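PDB 5YH1: member of s1p family of ribosomal proteins from Pyrococcus furiosus, which probably acts as an exonuclease, here represented by its manganese-binding DHH domain. Local coordinates for residues 194-198 / 229-235; 61-67 / 135-139. All coordinates share one frame; numbering follows the deposited sequence.

Interaction 1: residues 194-198 / 229-235. With MN (manganese (II) ion), chain F.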
ATOM      1  N   TYR A 194       3.345  29.802 -21.825  1.00 30.87           N
ATOM      2  CA  TYR A 194       3.479  28.843 -22.931  1.00 30.10           C
ATOM      3  C   TYR A 194       3.518  27.373 -22.466  1.00 28.96           C
ATOM      4  O   TYR A 194       4.463  26.625 -22.753  1.00 26.65           O
ATOM      5  CB  TYR A 194       4.695  29.190 -23.792  1.00 30.23           C
ATOM      6  CG  TYR A 194       4.597  28.724 -25.231  1.00 30.53           C
ATOM      7  CD1 TYR A 194       3.664  29.287 -26.106  1.00 31.42           C
ATOM      8  CD2 TYR A 194       5.444  27.741 -25.728  1.00 30.02           C
ATOM      9  CE1 TYR A 194       3.579  28.880 -27.434  1.00 30.88           C
ATOM     10  CE2 TYR A 194       5.369  27.329 -27.053  1.00 31.67           C
ATOM     11  CZ  TYR A 194       4.435  27.908 -27.905  1.00 31.43           C
ATOM     12  OH  TYR A 194       4.356  27.500 -29.219  1.00 31.10           O
ATOM     13  N   TYR A 195       2.451  26.975 -21.781  1.00 29.62           N
ATOM     14  CA  TYR A 195       2.239  25.604 -21.301  1.00 30.39           C
ATOM     15  C   TYR A 195       2.214  24.571 -22.420  1.00 30.24           C
ATOM     16  O   TYR A 195       2.497  23.397 -22.194  1.00 29.84           O
ATOM     17  CB  TYR A 195       0.900  25.553 -20.547  1.00 32.62           C
ATOM     18  CG  TYR A 195       0.437  24.169 -20.128  1.00 36.39           C
ATOM     19  CD1 TYR A 195       0.879  23.596 -18.936  1.00 37.26           C
ATOM     20  CD2 TYR A 195      -0.452  23.432 -20.918  1.00 37.05           C
ATOM     21  CE1 TYR A 195       0.455  22.332 -18.540  1.00 38.33           C
ATOM     22  CE2 TYR A 195      -0.875  22.164 -20.533  1.00 37.28           C
ATOM     23  CZ  TYR A 195      -0.426  21.622 -19.336  1.00 38.27           C
ATOM     24  OH  TYR A 195      -0.835  20.372 -18.932  1.00 37.41           O
ATOM     25  N   GLU A 196       1.867  25.005 -23.628  1.00 29.88           N
ATOM     26  CA  GLU A 196       1.603  24.083 -24.721  1.00 30.03           C
ATOM     27  C   GLU A 196       2.854  23.418 -25.292  1.00 27.28           C
ATOM     28  O   GLU A 196       2.748  22.481 -26.068  1.00 25.96           O
ATOM     29  CB  GLU A 196       0.801  24.771 -25.828  1.00 32.94           C
ATOM     30  CG  GLU A 196       1.419  26.057 -26.362  1.00 35.82           C
ATOM     31  CD  GLU A 196       0.791  27.308 -25.754  1.00 38.27           C
ATOM     32  OE1 GLU A 196       0.289  28.141 -26.541  1.00 40.01           O
ATOM     33  OE2 GLU A 196       0.790  27.453 -24.504  1.00 38.67           O
ATOM     34  N   LEU A 197       4.034  23.891 -24.912  1.00 25.66           N
ATOM     35  CA  LEU A 197       5.267  23.137 -25.172  1.00 25.28           C
ATOM     36  C   LEU A 197       5.485  22.192 -23.984  1.00 26.17           C
ATOM     37  O   LEU A 197       5.964  22.604 -22.916  1.00 24.58           O
ATOM     38  CB  LEU A 197       6.456  24.079 -25.364  1.00 25.01           C
ATOM     39  CG  LEU A 197       7.768  23.453 -25.823  1.00 25.22           C
ATOM     40  CD1 LEU A 197       7.649  22.827 -27.202  1.00 25.46           C
ATOM     41  CD2 LEU A 197       8.856  24.508 -25.801  1.00 26.72           C
ATOM     42  N   THR A 198       5.126  20.924 -24.180  1.00 25.93           N
ATOM     43  CA  THR A 198       4.947  19.988 -23.066  1.00 25.57           C
ATOM     44  C   THR A 198       6.224  19.243 -22.687  1.00 25.10           C
ATOM     45  O   THR A 198       7.224  19.266 -23.412  1.00 25.43           O
ATOM     46  CB  THR A 198       3.842  18.958 -23.393  1.00 25.41           C
ATOM     47  OG1 THR A 198       4.326  17.997 -24.337  1.00 24.95           O
ATOM     48  CG2 THR A 198       2.622  19.658 -23.964  1.00 25.65           C
ATOM     49  N   ASP A 229      -1.456  15.687 -23.513  1.00 26.92           N
ATOM     50  CA  ASP A 229      -1.685  16.983 -22.865  1.00 27.80           C
ATOM     51  C   ASP A 229      -2.548  17.953 -23.674  1.00 28.44           C
ATOM     52  O   ASP A 229      -2.779  19.077 -23.229  1.00 26.01           O
ATOM     53  CB  ASP A 229      -0.342  17.666 -22.552  1.00 29.21           C
ATOM     54  CG  ASP A 229       0.174  17.361 -21.151  1.00 30.75           C
ATOM     55  OD1 ASP A 229      -0.376  16.478 -20.445  1.00 31.50           O
ATOM     56  OD2 ASP A 229       1.164  18.010 -20.763  1.00 32.98           O
ATOM     57  N   ARG A 230      -3.019  17.529 -24.850  1.00 29.62           N
ATOM     58  CA  ARG A 230      -3.910  18.345 -25.688  1.00 30.18           C
ATOM     59  C   ARG A 230      -3.293  19.696 -26.049  1.00 27.06           C
ATOM     60  O   ARG A 230      -3.930  20.733 -25.947  1.00 25.16           O
ATOM     61  CB  ARG A 230      -5.262  18.544 -25.005  1.00 32.99           C
ATOM     62  CG  ARG A 230      -6.019  17.250 -24.764  1.00 37.90           C
ATOM     63  CD  ARG A 230      -7.097  17.427 -23.711  1.00 42.26           C
ATOM     64  NE  ARG A 230      -7.902  16.209 -23.602  1.00 49.68           N
ATOM     65  CZ  ARG A 230      -9.232  16.139 -23.674  1.00 52.53           C
ATOM     66  NH1 ARG A 230      -9.986  17.227 -23.833  1.00 53.55           N
ATOM     67  NH2 ARG A 230      -9.822  14.953 -23.572  1.00 54.38           N
ATOM     68  N   SER A 231      -2.043  19.659 -26.473  1.00 26.29           N
ATOM     69  CA  SER A 231      -1.336  20.849 -26.917  1.00 27.77           C
ATOM     70  C   SER A 231      -1.888  21.333 -28.259  1.00 29.00           C
ATOM     71  O   SER A 231      -2.143  20.522 -29.155  1.00 26.76           O
ATOM     72  CB  SER A 231       0.155  20.539 -27.065  1.00 27.50           C
ATOM     73  OG  SER A 231       0.855  21.610 -27.668  1.00 27.25           O
ATOM     74  N   LYS A 232      -2.064  22.646 -28.376  1.00 31.36           N
ATOM     75  CA  LYS A 232      -2.367  23.297 -29.656  1.00 34.54           C
ATOM     76  C   LYS A 232      -1.192  24.180 -30.106  1.00 33.59           C
ATOM     77  O   LYS A 232      -1.403  25.195 -30.770  1.00 34.02           O
ATOM     78  CB  LYS A 232      -3.628  24.173 -29.538  1.00 37.51           C
ATOM     79  CG  LYS A 232      -4.835  23.539 -28.858  1.00 39.93           C
ATOM     80  CD  LYS A 232      -5.309  22.300 -29.594  1.00 42.41           C
ATOM     81  CE  LYS A 232      -6.523  21.703 -28.894  1.00 46.29           C
ATOM     82  NZ  LYS A 232      -6.543  20.218 -29.011  1.00 48.46           N
ATOM     83  N   ALA A 233       0.035  23.810 -29.739  1.00 32.55           N
ATOM     84  CA  ALA A 233       1.214  24.610 -30.082  1.00 30.84           C
ATOM     85  C   ALA A 233       1.614  24.414 -31.544  1.00 29.52           C
ATOM     86  O   ALA A 233       1.531  23.309 -32.057  1.00 29.35           O
ATOM     87  CB  ALA A 233       2.389  24.236 -29.192  1.00 30.89           C
ATOM     88  N   PRO A 234       2.098  25.477 -32.205  1.00 28.18           N
ATOM     89  CA  PRO A 234       2.689  25.326 -33.537  1.00 28.25           C
ATOM     90  C   PRO A 234       3.776  24.253 -33.596  1.00 27.15           C
ATOM     91  O   PRO A 234       3.902  23.564 -34.602  1.00 25.71           O
ATOM     92  CB  PRO A 234       3.281  26.709 -33.808  1.00 28.43           C
ATOM     93  CG  PRO A 234       2.379  27.627 -33.074  1.00 29.28           C
ATOM     94  CD  PRO A 234       1.995  26.890 -31.814  1.00 29.08           C
ATOM     95  N   GLU A 235       4.546  24.108 -32.516  1.00 26.40           N
ATOM     96  CA  GLU A 235       5.529  23.028 -32.418  1.00 25.32           C
ATOM     97  C   GLU A 235       4.874  21.654 -32.528  1.00 24.29           C
ATOM     98  O   GLU A 235       5.445  20.746 -33.126  1.00 22.99           O
ATOM     99  CB  GLU A 235       6.309  23.105 -31.094  1.00 26.25           C
ATOM    100  CG  GLU A 235       7.248  24.302 -30.970  1.00 26.11           C
ATOM    101  CD  GLU A 235       6.624  25.525 -30.340  1.00 26.17           C
ATOM    102  OE1 GLU A 235       7.393  26.411 -29.935  1.00 29.21           O
ATOM    103  OE2 GLU A 235       5.391  25.627 -30.236  1.00 25.48           O
TER
HETATM  104 MN    MN F 805       2.484  17.623 -19.010  1.00 42.69          MN
HETATM  105  O   HOH W   1      -2.939  19.592 -20.304  1.00 41.84           O
HETATM  106  O   HOH W   2       0.852  18.620 -17.873  1.00 34.42           O
HETATM  107  O   HOH W   3       1.454  15.888 -18.218  1.00 30.46           O

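Interaction 2: residues 61-67 / 135-139. With MN (manganese (II) ion), chain F.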
ATOM      1  N   ARG A  61      12.342  11.064 -11.825  1.00 24.90           N
ATOM      2  CA  ARG A  61      10.953  11.144 -11.375  1.00 24.82           C
ATOM      3  C   ARG A  61      10.133  11.849 -12.432  1.00 24.68           C
ATOM      4  O   ARG A  61      10.558  12.891 -12.943  1.00 24.78           O
ATOM      5  CB  ARG A  61      10.857  11.968 -10.097  1.00 25.48           C
ATOM      6  CG  ARG A  61      11.250  11.231  -8.840  1.00 26.54           C
ATOM      7  CD  ARG A  61      10.017  10.698  -8.144  1.00 27.09           C
ATOM      8  NE  ARG A  61      10.360   9.770  -7.075  1.00 26.91           N
ATOM      9  CZ  ARG A  61       9.544   8.821  -6.628  1.00 27.94           C
ATOM     10  NH1 ARG A  61       8.329   8.675  -7.148  1.00 29.87           N
ATOM     11  NH2 ARG A  61       9.937   8.024  -5.651  1.00 27.86           N
ATOM     12  N   HIS A  62       8.956  11.305 -12.743  1.00 23.88           N
ATOM     13  CA  HIS A  62       8.038  11.941 -13.677  1.00 23.62           C
ATOM     14  C   HIS A  62       6.586  11.783 -13.262  1.00 24.22           C
ATOM     15  O   HIS A  62       6.200  10.777 -12.663  1.00 25.31           O
ATOM     16  CB  HIS A  62       8.238  11.401 -15.102  1.00 23.65           C
ATOM     17  CG  HIS A  62       7.863   9.961 -15.271  1.00 23.74           C
ATOM     18  ND1 HIS A  62       6.557   9.544 -15.408  1.00 23.48           N
ATOM     19  CD2 HIS A  62       8.623   8.843 -15.336  1.00 23.73           C
ATOM     20  CE1 HIS A  62       6.526   8.232 -15.543  1.00 23.83           C
ATOM     21  NE2 HIS A  62       7.765   7.783 -15.506  1.00 24.46           N
ATOM     22  N   HIS A  63       5.777  12.772 -13.606  1.00 24.10           N
ATOM     23  CA  HIS A  63       4.342  12.690 -13.397  1.00 24.80           C
ATOM     24  C   HIS A  63       3.767  11.482 -14.147  1.00 23.55           C
ATOM     25  O   HIS A  63       4.251  11.133 -15.227  1.00 22.02           O
ATOM     26  CB  HIS A  63       3.671  13.980 -13.848  1.00 25.97           C
ATOM     27  CG  HIS A  63       2.232  14.066 -13.471  1.00 27.86           C
ATOM     28  ND1 HIS A  63       1.219  14.095 -14.405  1.00 29.90           N
ATOM     29  CD2 HIS A  63       1.632  14.097 -12.261  1.00 29.05           C
ATOM     30  CE1 HIS A  63       0.054  14.150 -13.784  1.00 29.94           C
ATOM     31  NE2 HIS A  63       0.278  14.158 -12.482  1.00 31.01           N
ATOM     32  N   ALA A  64       2.748  10.853 -13.562  1.00 23.21           N
ATOM     33  CA  ALA A  64       2.239   9.569 -14.035  1.00 24.90           C
ATOM     34  C   ALA A  64       1.093   9.711 -15.044  1.00 26.57           C
ATOM     35  O   ALA A  64       0.050   9.074 -14.897  1.00 28.73           O
ATOM     36  CB  ALA A  64       1.785   8.714 -12.851  1.00 24.76           C
ATOM     37  N   ASP A  65       1.276  10.546 -16.064  1.00 26.53           N
ATOM     38  CA  ASP A  65       0.323  10.607 -17.167  1.00 25.84           C
ATOM     39  C   ASP A  65       1.050  10.468 -18.499  1.00 25.35           C
ATOM     40  O   ASP A  65       2.273  10.270 -18.529  1.00 25.36           O
ATOM     41  CB  ASP A  65      -0.553  11.864 -17.087  1.00 26.20           C
ATOM     42  CG  ASP A  65       0.217  13.154 -17.289  1.00 27.90           C
ATOM     43  OD1 ASP A  65       1.455  13.153 -17.476  1.00 30.15           O
ATOM     44  OD2 ASP A  65      -0.434  14.207 -17.223  1.00 29.95           O
ATOM     45  N   THR A  66       0.300  10.539 -19.592  1.00 24.51           N
ATOM     46  CA  THR A  66       0.860  10.259 -20.901  1.00 24.44           C
ATOM     47  C   THR A  66       2.081  11.133 -21.190  1.00 22.59           C
ATOM     48  O   THR A  66       3.127  10.618 -21.576  1.00 20.91           O
ATOM     49  CB  THR A  66      -0.208  10.387 -22.013  1.00 25.67           C
ATOM     50  OG1 THR A  66      -1.133   9.295 -21.902  1.00 27.82           O
ATOM     51  CG2 THR A  66       0.431  10.346 -23.399  1.00 25.81           C
ATOM     52  N   ASP A  67       1.950  12.437 -20.968  1.00 22.46           N
ATOM     53  CA  ASP A  67       3.047  13.386 -21.232  1.00 23.67           C
ATOM     54  C   ASP A  67       4.263  13.060 -20.360  1.00 23.64           C
ATOM     55  O   ASP A  67       5.396  12.996 -20.848  1.00 22.93           O
ATOM     56  CB  ASP A  67       2.557  14.818 -20.994  1.00 24.25           C
ATOM     57  CG  ASP A  67       3.612  15.879 -21.300  1.00 24.88           C
ATOM     58  OD1 ASP A  67       4.256  15.805 -22.366  1.00 24.67           O
ATOM     59  OD2 ASP A  67       3.779  16.801 -20.466  1.00 24.92           O
ATOM     60  N   ILE A 135      13.806  15.554 -12.501  1.00 24.32           N
ATOM     61  CA  ILE A 135      12.360  15.587 -12.307  1.00 25.45           C
ATOM     62  C   ILE A 135      11.727  16.124 -13.580  1.00 24.89           C
ATOM     63  O   ILE A 135      12.176  17.153 -14.102  1.00 23.11           O
ATOM     64  CB  ILE A 135      11.919  16.534 -11.181  1.00 26.70           C
ATOM     65  CG1 ILE A 135      12.878  16.490  -9.998  1.00 29.74           C
ATOM     66  CG2 ILE A 135      10.484  16.210 -10.762  1.00 26.61           C
ATOM     67  CD1 ILE A 135      12.853  15.180  -9.239  1.00 31.31           C
ATOM     68  N   VAL A 136      10.670  15.460 -14.045  1.00 24.31           N
ATOM     69  CA  VAL A 136      10.120  15.707 -15.381  1.00 24.46           C
ATOM     70  C   VAL A 136       8.601  15.760 -15.329  1.00 25.19           C
ATOM     71  O   VAL A 136       7.958  14.885 -14.732  1.00 24.71           O
ATOM     72  CB  VAL A 136      10.554  14.598 -16.351  1.00 25.89           C
ATOM     73  CG1 VAL A 136       9.993  14.835 -17.746  1.00 27.10           C
ATOM     74  CG2 VAL A 136      12.073  14.495 -16.385  1.00 26.22           C
ATOM     75  N   ASP A 137       8.038  16.786 -15.963  1.00 25.37           N
ATOM     76  CA  ASP A 137       6.598  17.086 -15.925  1.00 26.33           C
ATOM     77  C   ASP A 137       6.073  17.431 -14.521  1.00 26.60           C
ATOM     78  O   ASP A 137       4.871  17.595 -14.303  1.00 27.25           O
ATOM     79  CB  ASP A 137       5.777  15.958 -16.567  1.00 27.02           C
ATOM     80  CG  ASP A 137       4.381  16.410 -16.959  1.00 27.96           C
ATOM     81  OD1 ASP A 137       4.247  17.531 -17.515  1.00 28.75           O
ATOM     82  OD2 ASP A 137       3.417  15.665 -16.687  1.00 27.48           O
ATOM     83  N   ASN A 138       7.004  17.567 -13.588  1.00 27.27           N
ATOM     84  CA  ASN A 138       6.759  18.002 -12.228  1.00 27.18           C
ATOM     85  C   ASN A 138       8.021  18.778 -11.889  1.00 26.49           C
ATOM     86  O   ASN A 138       8.986  18.730 -12.656  1.00 25.23           O
ATOM     87  CB  ASN A 138       6.659  16.802 -11.270  1.00 27.28           C
ATOM     88  CG  ASN A 138       5.245  16.285 -11.086  1.00 28.47           C
ATOM     89  OD1 ASN A 138       4.288  16.811 -11.645  1.00 29.57           O
ATOM     90  ND2 ASN A 138       5.112  15.220 -10.289  1.00 28.64           N
ATOM     91  N   GLY A 139       8.028  19.455 -10.742  1.00 26.03           N
ATOM     92  CA  GLY A 139       9.273  19.971 -10.180  1.00 26.83           C
ATOM     93  C   GLY A 139       9.528  21.458 -10.336  1.00 26.58           C
ATOM     94  O   GLY A 139      10.376  22.018  -9.641  1.00 27.51           O
TER
HETATM   95 MN    MN F 805       2.484  17.623 -19.010  1.00 42.69          MN
HETATM   96  O   HOH W   3       1.454  15.888 -18.218  1.00 30.46           O
HETATM   97  O   HOH W   2       0.852  18.620 -17.873  1.00 34.42           O

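Interaction 1: residues 194-198 / 229-235
Ser231 OG is held by two groups: it donates to Glu196 O at 2.6 Å and accepts from Ala233 N at 3.1 Å. The first bond meets the carbonyl at a C=O...O angle of 135°, only slightly tilted from its plane; the second makes Ser231 the head of an ST turn, just before helix 234-245 starts. With OG placed trans to the Ser231 backbone N (chi1 172°), the hydroxyl faces the loop 194-198, whose first four residues form a type I beta turn. An alanine in place of Ser231 would probably leave Glu196 O and Ala233 N without this shared partner and let the turn drift from the helix start. Beside this bond, Glu196 CG rests on Ala233 CB at 3.5 Å and, on its other flank, lies over the rim of one face of the Tyr194 ring. Tyr194 OH reaches Glu235 OE2 near the ring plane in a hydrogen bond; its modelled length is very short and therefore doubtful. Glu235 OE1 has a second partner in Ser31, and Leu197 CD1 lies against Glu235 CG at 4.1 Å.

The other end of the contact, round Asp229, forms part of the metal site of the DHH domain. Arg230 ends helix 221-229 in a Schellman motif, and Asp229 just before it binds manganese through OD2 at 2.2 Å, with Asp67, Asp137 and His163 completing the protein ligands. Thr198, the N-cap residue of helix 199-210, packs its CG2 on Asp229 CB at 3.8 Å while its OG1 turns to Asp67. Tyr195 comes at Asp229 at about a right angle, its hydroxyl bonded to two waters: water 1, which also donates to Asp229 O, and water 2, a ligand of the manganese, 2.7 Å from Tyr195 OH.

Interaction 2: residues 61-67 / 135-139
Arg61 and Ile135 run side by side in parallel strands, and this buried end is the tight part of the contact. Val136 N donates to Arg61 O at 2.8 Å, and one step on His63 N donates to Val136 O at 3.2 Å, both approaching nearly in line with the C=O bond. CA-H...O contacts from Ile135 CA to Arg61 O and from His62 CA to Val136 O accompany them, as usual in parallel pairing. On one face Ile135 CD1 packs on Arg61 CB at 3.9 Å; on the other His62 CB lies beside Val136 CB. The His62 ring turns away from Val136, and its ND1 makes a nearly straight bond (173°) to His63 O, arriving above the carbonyl plane.

Past the strand ends the chains separate around water and metal, and two of the residues there, His63 and Asp65, are partly exposed. His63 CB touches Asp137 OD2 at 3.3 Å, the ring standing 65° from the carboxylate. Asp137 and Asp67 each give one oxygen to the manganese, OD1 of Asp137 at 2.3 Å and OD2 of Asp67 at 2.1 Å, with their carboxylates almost perpendicular. Asp67 OD1 is held by Gly200 N. Water 3, a further manganese ligand, lies between Asp65 OD2 and Asp137 OD2, while Asp65 OD1 caps Gly68 N. Aspartates just past the C-terminal ends of neighbouring parallel strands, Asp137 in the loop and Asp67 in the first turn of the helix that follows, beside the Asp162-His163-His164 signature, form the metal site characteristic of DHH-family phosphoesterases.

From the N terminus, strand 58-63 comes first; helix 66-86, strand 97-102 and helix 109-126 follow before strand 132-136 returns beside it, so interaction 2 closes a loop of 67 residues within the parallel sheet. The chain then adds strands 158-161 and 183-185. Interaction 1 opens later, at 194-198, and closes over a wholly separate 30-residue excursion that is mostly helix, 199-210 to 221-229. The two loops are in series, neither nested nor crossed. They meet at the manganese, whose waters 2 and 3 belong to both, and at the Thr198-Asp67 pair, joining the start of helix 66-86, just past the sheet's C-terminal end, to the start of helix 199-210.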